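PDB 4XJW: sialidase B from Streptococcus pneumoniae serotype 4, which hydrolyses alpha-(2->3)-, alpha-(2->6)- and alpha-(2->8)-linked terminal sialic acids of glycoconjugates and acts as an intramolecular trans-sialidase. Local coordinates for residues I208-T213 with L220-A225; F287-I292 with L452-G457. The protein carries 1 engineered substitution. One frame throughout, in Å; residues are numbered along the deposited sequence.

In the fold
After the N-terminal lectin-like region, the chain enters the beta-propeller typical of sialidases. Interaction 1 comes first and is local: residues 208-213 and 220-225 are the two arms of a hairpin, which closes a six-residue connection within one four-stranded blade. Interaction 2 opens later, at 287-292, and closes only with 452-457, after 159 intervening residues that include a ten-stranded antiparallel sheet. The two contacts therefore run in series, neither nested nor crossed. In space their centres are about 8 Å apart, and the hydroxyls of Ser222 and Ser290 probably hydrogen-bond to join them. Both also supply residues to the pocket of the bound inhibitor OPX (Optactin).

Interaction 1 of 2, residues I208-T213 with L220-A225; sequences IPTLYT and LSSIDA. With OPX ((1s,3R,4S)-1-[(cyclohexylamino)methyl]-3,4-dihydroxycyclopentanesulfonic acid), chain B.
Tyr212 and Leu220 form a hydrogen-bonded antiparallel pair: Tyr212 N reaches Leu220 O at 2.9 Å, and Leu220 N returns a nearly straight bond (176°) to Tyr212 O at 2.8 Å. Farther along, Thr210 N binds Ser222 O at 2.9 Å.

Hydroxyls add to the backbone bonds. With OG anti to its own N (chi1 173°), Ser221 directs its hydroxyl to Thr210 O at 2.8 Å, meeting the carbonyl almost end on. Thr210 OG1 and Ser222 OG meet tip to tip at 2.6 Å, and either may be the donor. Short hydroxyl side chains suit these places, since they let Ser221, Thr210 and Ser222 make hydrogen bonds inside a buried contact.

At the other end Ile208 lays CG1 across the Asp224 carboxylate, 3.6 Å from OD2. A water donates to both Ile208 O and Asp224 OD1, while OD2 makes a salt bridge with Arg226. The CD1 methyl of Ile223 packs on CA and CB of Pro209.

The inhibitor OPX (Optactin) meets the turn end. Its ring atom CAP lies over the centre of one face of the Tyr212 ring, 3.7 Å above the plane, and Thr213 N binds OPX OAD at 3.0 Å.

Strand 237-244 continues the sheet beyond 220-225, while Leu629 of strand 626-631 packs on the Leu211 and Ser221 side chains and Ile292 of strand 286-294 on those of Thr210 and Ser222.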
loop_
_atom_site.group_PDB
_atom_site.type_symbol
_atom_site.label_atom_id
_atom_site.label_comp_id
_atom_site.label_asym_id
_atom_site.label_seq_id
_atom_site.Cartn_x
_atom_site.Cartn_y
_atom_site.Cartn_z
ATOM N N ILE A 208 -2.560 -0.812 1.576
ATOM C CA ILE A 208 -3.878 -0.662 2.195
ATOM C C ILE A 208 -4.015 0.628 3.031
ATOM O O ILE A 208 -4.233 0.572 4.238
ATOM C CB ILE A 208 -4.272 -1.882 3.082
ATOM C CG1 ILE A 208 -3.766 -3.214 2.515
ATOM C CG2 ILE A 208 -5.777 -1.959 3.214
ATOM C CD1 ILE A 208 -4.270 -3.540 1.110
ATOM N N PRO A 209 -3.905 1.793 2.383
ATOM C CA PRO A 209 -3.964 3.076 3.097
ATOM C C PRO A 209 -5.379 3.440 3.513
ATOM O O PRO A 209 -6.355 3.069 2.842
ATOM C CB PRO A 209 -3.509 4.073 2.035
ATOM C CG PRO A 209 -3.903 3.428 0.724
ATOM C CD PRO A 209 -3.664 1.967 0.939
ATOM N N THR A 210 -5.485 4.201 4.601
ATOM C CA THR A 210 -6.750 4.786 5.042
ATOM C C THR A 210 -6.514 6.256 5.397
ATOM O O THR A 210 -5.375 6.670 5.652
ATOM C CB THR A 210 -7.380 4.053 6.250
ATOM O OG1 THR A 210 -6.757 4.494 7.462
ATOM C CG2 THR A 210 -7.246 2.519 6.114
ATOM N N LEU A 211 -7.594 7.037 5.371
ATOM C CA LEU A 211 -7.591 8.434 5.832
ATOM C C LEU A 211 -8.918 8.713 6.505
ATOM O O LEU A 211 -9.938 8.188 6.101
ATOM C CB LEU A 211 -7.439 9.389 4.640
ATOM C CG LEU A 211 -6.103 9.505 3.912
ATOM C CD1 LEU A 211 -6.253 10.348 2.644
ATOM C CD2 LEU A 211 -5.037 10.079 4.832
ATOM N N TYR A 212 -8.911 9.566 7.521
ATOM C CA TYR A 212 -10.136 9.922 8.216
ATOM C C TYR A 212 -9.927 11.275 8.873
ATOM O O TYR A 212 -8.892 11.516 9.506
ATOM C CB TYR A 212 -10.445 8.885 9.296
ATOM C CG TYR A 212 -11.845 8.955 9.870
ATOM C CD1 TYR A 212 -12.186 9.908 10.828
ATOM C CD2 TYR A 212 -12.818 8.064 9.466
ATOM C CE1 TYR A 212 -13.467 9.961 11.362
ATOM C CE2 TYR A 212 -14.095 8.104 9.991
ATOM C CZ TYR A 212 -14.413 9.048 10.939
ATOM O OH TYR A 212 -15.693 9.071 11.446
ATOM N N THR A 213 -10.910 12.155 8.728
ATOM C CA THR A 213 -10.803 13.506 9.277
ATOM C C THR A 213 -11.539 13.553 10.608
ATOM O O THR A 213 -12.752 13.344 10.670
ATOM C CB THR A 213 -11.388 14.530 8.308
ATOM O OG1 THR A 213 -10.694 14.433 7.059
ATOM C CG2 THR A 213 -11.250 15.949 8.860
ATOM N N LEU A 220 -6.159 11.595 10.282
ATOM C CA LEU A 220 -5.485 10.370 10.715
ATOM C C LEU A 220 -5.377 9.413 9.533
ATOM O O LEU A 220 -6.284 9.338 8.690
ATOM C CB LEU A 220 -6.277 9.702 11.840
ATOM C CG LEU A 220 -5.703 8.455 12.526
ATOM C CD1 LEU A 220 -4.378 8.801 13.186
ATOM C CD2 LEU A 220 -6.691 7.881 13.549
ATOM N N SER A 221 -4.255 8.705 9.456
ATOM C CA SER A 221 -4.068 7.678 8.425
ATOM C C SER A 221 -3.594 6.398 9.070
ATOM O O SER A 221 -2.752 6.416 9.956
ATOM C CB SER A 221 -3.041 8.149 7.382
ATOM O OG SER A 221 -2.706 7.114 6.449
ATOM N N SER A 222 -4.142 5.272 8.619
ATOM C CA SER A 222 -3.580 3.966 8.979
ATOM C C SER A 222 -3.133 3.207 7.736
ATOM O O SER A 222 -3.487 3.578 6.608
ATOM C CB SER A 222 -4.539 3.122 9.827
ATOM O OG SER A 222 -5.717 2.778 9.129
ATOM N N ILE A 223 -2.334 2.165 7.951
ATOM C CA ILE A 223 -1.685 1.452 6.855
ATOM C C ILE A 223 -1.227 0.087 7.333
ATOM O O ILE A 223 -1.003 -0.115 8.530
ATOM C CB ILE A 223 -0.473 2.276 6.323
ATOM C CG1 ILE A 223 -0.005 1.777 4.957
ATOM C CG2 ILE A 223 0.721 2.195 7.254
ATOM C CD1 ILE A 223 -0.248 2.727 3.872
ATOM N N ASP A 224 -1.131 -0.855 6.400
ATOM C CA ASP A 224 -0.392 -2.098 6.620
ATOM C C ASP A 224 1.089 -1.799 6.434
ATOM O O ASP A 224 1.497 -1.382 5.350
ATOM C CB ASP A 224 -0.749 -3.138 5.552
ATOM C CG ASP A 224 -2.068 -3.861 5.790
ATOM O OD1 ASP A 224 -3.000 -3.344 6.437
ATOM O OD2 ASP A 224 -2.173 -4.985 5.251
ATOM N N ALA A 225 1.875 -1.999 7.488
ATOM C CA ALA A 225 3.322 -1.951 7.420
ATOM C C ALA A 225 3.720 -3.399 7.104
ATOM O O ALA A 225 3.627 -4.271 7.969
ATOM C CB ALA A 225 3.901 -1.497 8.756
HETATM C CAF OPX B . -15.024 19.124 6.677
HETATM C CAG OPX B . -16.070 19.076 7.753
HETATM C CAH OPX B . -14.038 18.016 6.860
HETATM C CAI OPX B . -16.754 17.741 7.773
HETATM C CAJ OPX B . -14.696 16.666 6.901
HETATM C CAK OPX B . -15.703 14.245 8.396
HETATM C CAL OPX B . -16.271 12.383 6.735
HETATM C CAM OPX B . -15.205 11.792 8.800
HETATM C CAO OPX B . -15.602 11.062 6.618
HETATM C CAP OPX B . -14.536 11.094 7.626
HETATM C CAQ OPX B . -15.774 16.624 7.957
HETATM C CAR OPX B . -16.185 12.778 8.180
HETATM N NAN OPX B . -16.524 15.359 7.897
HETATM O OAA OPX B . -18.715 13.572 8.303
HETATM O OAB OPX B . -18.275 11.207 8.646
HETATM O OAC OPX B . -15.111 10.849 5.340
HETATM O OAD OPX B . -13.454 11.832 7.233
HETATM O OAE OPX B . -17.691 12.777 10.366
HETATM S SAS OPX B . -17.807 12.576 8.917
HETATM O O HOH W 1 -4.547 -1.088 6.501
#

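Interaction 2 of 2, residues F287-I292 with L452-G457; sequences FIDSSI and LCPGQG. With OPX ((1s,3R,4S)-1-[(cyclohexylamino)methyl]-3,4-dihydroxycyclopentanesulfonic acid), chain B.
Where two blades of the sialidase propeller join through a parallel strand pair, Ser291 lies beside Gly455 and Ile292 beside Gln456. Gly455 brackets Ser291: its N donates to Ser290 O at 3.0 Å, and its O accepts from Ile292 N at 3.1 Å. The ladder ends with Gly457 N to Ile292 O at 2.8 Å, a donor well above the carbonyl plane. Gly455 has phi 129° and psi -118°, a conformation in which a side chain would press on the preceding carbonyl, so the absence of one fits.

Leu452 fills the other end, its CD2 branch 3.3 Å from Asp289 O and also packing on Ser291 CB. Ser291 turns OG anti to its N (chi1 -163°), where the hydroxyl donates to a water that in turn donates to Cys453 O; the water oxygen is 2.6 Å from Cys453 O.

Gln456 stretches from the strand to OPX. OE1 accepts from OPX OAC at 2.8 Å, whereas NE2 reaches OAC only weakly; NE2 also bonds Leu211 O, which fixes the amide's orientation.

Pro454 packs near Glu503, a predicted active-site residue, and Tyr615, probably the nucleophile as in related sialidases. Parallel pairing of inner strands gives the propeller's mixed sheet.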
loop_
_atom_site.group_PDB
_atom_site.type_symbol
_atom_site.label_atom_id
_atom_site.label_comp_id
_atom_site.label_asym_id
_atom_site.label_seq_id
_atom_site.Cartn_x
_atom_site.Cartn_y
_atom_site.Cartn_z
ATOM N N PHE A 287 -1.372 -8.661 11.224
ATOM C CA PHE A 287 -2.635 -7.938 11.098
ATOM C C PHE A 287 -2.757 -7.519 9.650
ATOM O O PHE A 287 -1.752 -7.361 8.967
ATOM C CB PHE A 287 -2.668 -6.698 11.988
ATOM C CG PHE A 287 -2.456 -6.991 13.449
ATOM C CD1 PHE A 287 -1.169 -6.997 13.988
ATOM C CD2 PHE A 287 -3.538 -7.237 14.287
ATOM C CE1 PHE A 287 -0.972 -7.255 15.343
ATOM C CE2 PHE A 287 -3.351 -7.509 15.641
ATOM C CZ PHE A 287 -2.058 -7.521 16.163
ATOM N N ILE A 288 -3.975 -7.344 9.162
ATOM C CA ILE A 288 -4.125 -6.960 7.762
ATOM C C ILE A 288 -5.465 -6.267 7.558
ATOM O O ILE A 288 -6.450 -6.672 8.159
ATOM C CB ILE A 288 -3.930 -8.192 6.837
ATOM C CG1 ILE A 288 -4.168 -7.829 5.362
ATOM C CG2 ILE A 288 -4.824 -9.363 7.297
ATOM C CD1 ILE A 288 -3.654 -8.892 4.390
ATOM N N ASP A 289 -5.475 -5.200 6.747
ATOM C CA ASP A 289 -6.707 -4.474 6.389
ATOM C C ASP A 289 -7.335 -3.729 7.559
ATOM O O ASP A 289 -8.130 -4.286 8.315
ATOM C CB ASP A 289 -7.748 -5.397 5.719
ATOM C CG ASP A 289 -7.285 -5.917 4.374
ATOM O OD1 ASP A 289 -6.240 -5.448 3.876
ATOM O OD2 ASP A 289 -7.958 -6.809 3.807
ATOM N N SER A 290 -6.982 -2.457 7.693
ATOM C CA SER A 290 -7.477 -1.657 8.801
ATOM C C SER A 290 -8.561 -0.676 8.388
ATOM O O SER A 290 -8.694 -0.328 7.203
ATOM C CB SER A 290 -6.331 -0.917 9.503
ATOM O OG SER A 290 -5.737 0.058 8.659
ATOM N N SER A 291 -9.304 -0.203 9.385
ATOM C CA SER A 291 -10.410 0.728 9.163
ATOM C C SER A 291 -10.567 1.616 10.396
ATOM O O SER A 291 -10.417 1.135 11.529
ATOM C CB SER A 291 -11.712 -0.033 8.887
ATOM O OG SER A 291 -12.663 0.833 8.304
ATOM N N ILE A 292 -10.880 2.898 10.179
ATOM C CA ILE A 292 -10.943 3.893 11.258
ATOM C C ILE A 292 -12.303 4.591 11.335
ATOM O O ILE A 292 -12.919 4.869 10.307
ATOM C CB ILE A 292 -9.866 4.976 11.062
ATOM C CG1 ILE A 292 -8.474 4.399 11.281
ATOM C CG2 ILE A 292 -10.068 6.134 12.041
ATOM C CD1 ILE A 292 -7.373 5.358 10.830
ATOM N N LEU A 452 -12.619 -7.549 7.209
ATOM C CA LEU A 452 -12.863 -6.124 7.357
ATOM C C LEU A 452 -12.661 -5.404 6.033
ATOM O O LEU A 452 -11.710 -5.679 5.301
ATOM C CB LEU A 452 -11.938 -5.542 8.414
ATOM C CG LEU A 452 -12.214 -4.118 8.880
ATOM C CD1 LEU A 452 -13.507 -4.028 9.658
ATOM C CD2 LEU A 452 -11.043 -3.644 9.731
ATOM N N CYS A 453 -13.558 -4.475 5.728
ATOM C CA CYS A 453 -13.367 -3.616 4.569
ATOM C C CYS A 453 -12.420 -2.486 4.933
ATOM O O CYS A 453 -12.700 -1.703 5.847
ATOM C CB CYS A 453 -14.697 -3.023 4.104
ATOM S SG CYS A 453 -15.915 -4.279 3.628
ATOM N N PRO A 454 -11.283 -2.388 4.229
ATOM C CA PRO A 454 -10.337 -1.331 4.621
ATOM C C PRO A 454 -10.829 0.061 4.283
ATOM O O PRO A 454 -11.554 0.264 3.303
ATOM C CB PRO A 454 -9.086 -1.649 3.815
ATOM C CG PRO A 454 -9.545 -2.500 2.661
ATOM C CD PRO A 454 -10.777 -3.239 3.135
ATOM N N GLY A 455 -10.434 1.025 5.110
ATOM C CA GLY A 455 -10.740 2.413 4.855
ATOM C C GLY A 455 -11.358 3.081 6.061
ATOM O O GLY A 455 -10.729 3.189 7.117
ATOM N N GLN A 456 -12.587 3.547 5.891
ATOM C CA GLN A 456 -13.329 4.249 6.932
ATOM C C GLN A 456 -14.475 3.407 7.436
ATOM O O GLN A 456 -15.139 2.701 6.671
ATOM C CB GLN A 456 -13.890 5.580 6.392
ATOM C CG GLN A 456 -12.827 6.574 5.903
ATOM C CD GLN A 456 -13.394 7.904 5.425
ATOM O OE1 GLN A 456 -14.608 8.062 5.272
ATOM N NE2 GLN A 456 -12.510 8.873 5.186
ATOM N N GLY A 457 -14.711 3.476 8.739
ATOM C CA GLY A 457 -16.004 3.112 9.287
ATOM C C GLY A 457 -16.878 4.346 9.146
ATOM O O GLY A 457 -16.405 5.405 8.685
HETATM C CAF OPX B . -15.024 19.124 6.677
HETATM C CAG OPX B . -16.070 19.076 7.753
HETATM C CAH OPX B . -14.038 18.016 6.860
HETATM C CAI OPX B . -16.754 17.741 7.773
HETATM C CAJ OPX B . -14.696 16.666 6.901
HETATM C CAK OPX B . -15.703 14.245 8.396
HETATM C CAL OPX B . -16.271 12.383 6.735
HETATM C CAM OPX B . -15.205 11.792 8.800
HETATM C CAO OPX B . -15.602 11.062 6.618
HETATM C CAP OPX B . -14.536 11.094 7.626
HETATM C CAQ OPX B . -15.774 16.624 7.957
HETATM C CAR OPX B . -16.185 12.778 8.180
HETATM N NAN OPX B . -16.524 15.359 7.897
HETATM O OAA OPX B . -18.715 13.572 8.303
HETATM O OAB OPX B . -18.275 11.207 8.646
HETATM O OAC OPX B . -15.111 10.849 5.340
HETATM O OAD OPX B . -13.454 11.832 7.233
HETATM O OAE OPX B . -17.691 12.777 10.366
HETATM S SAS OPX B . -17.807 12.576 8.917
HETATM O O HOH W 2 -14.507 -1.503 7.681
#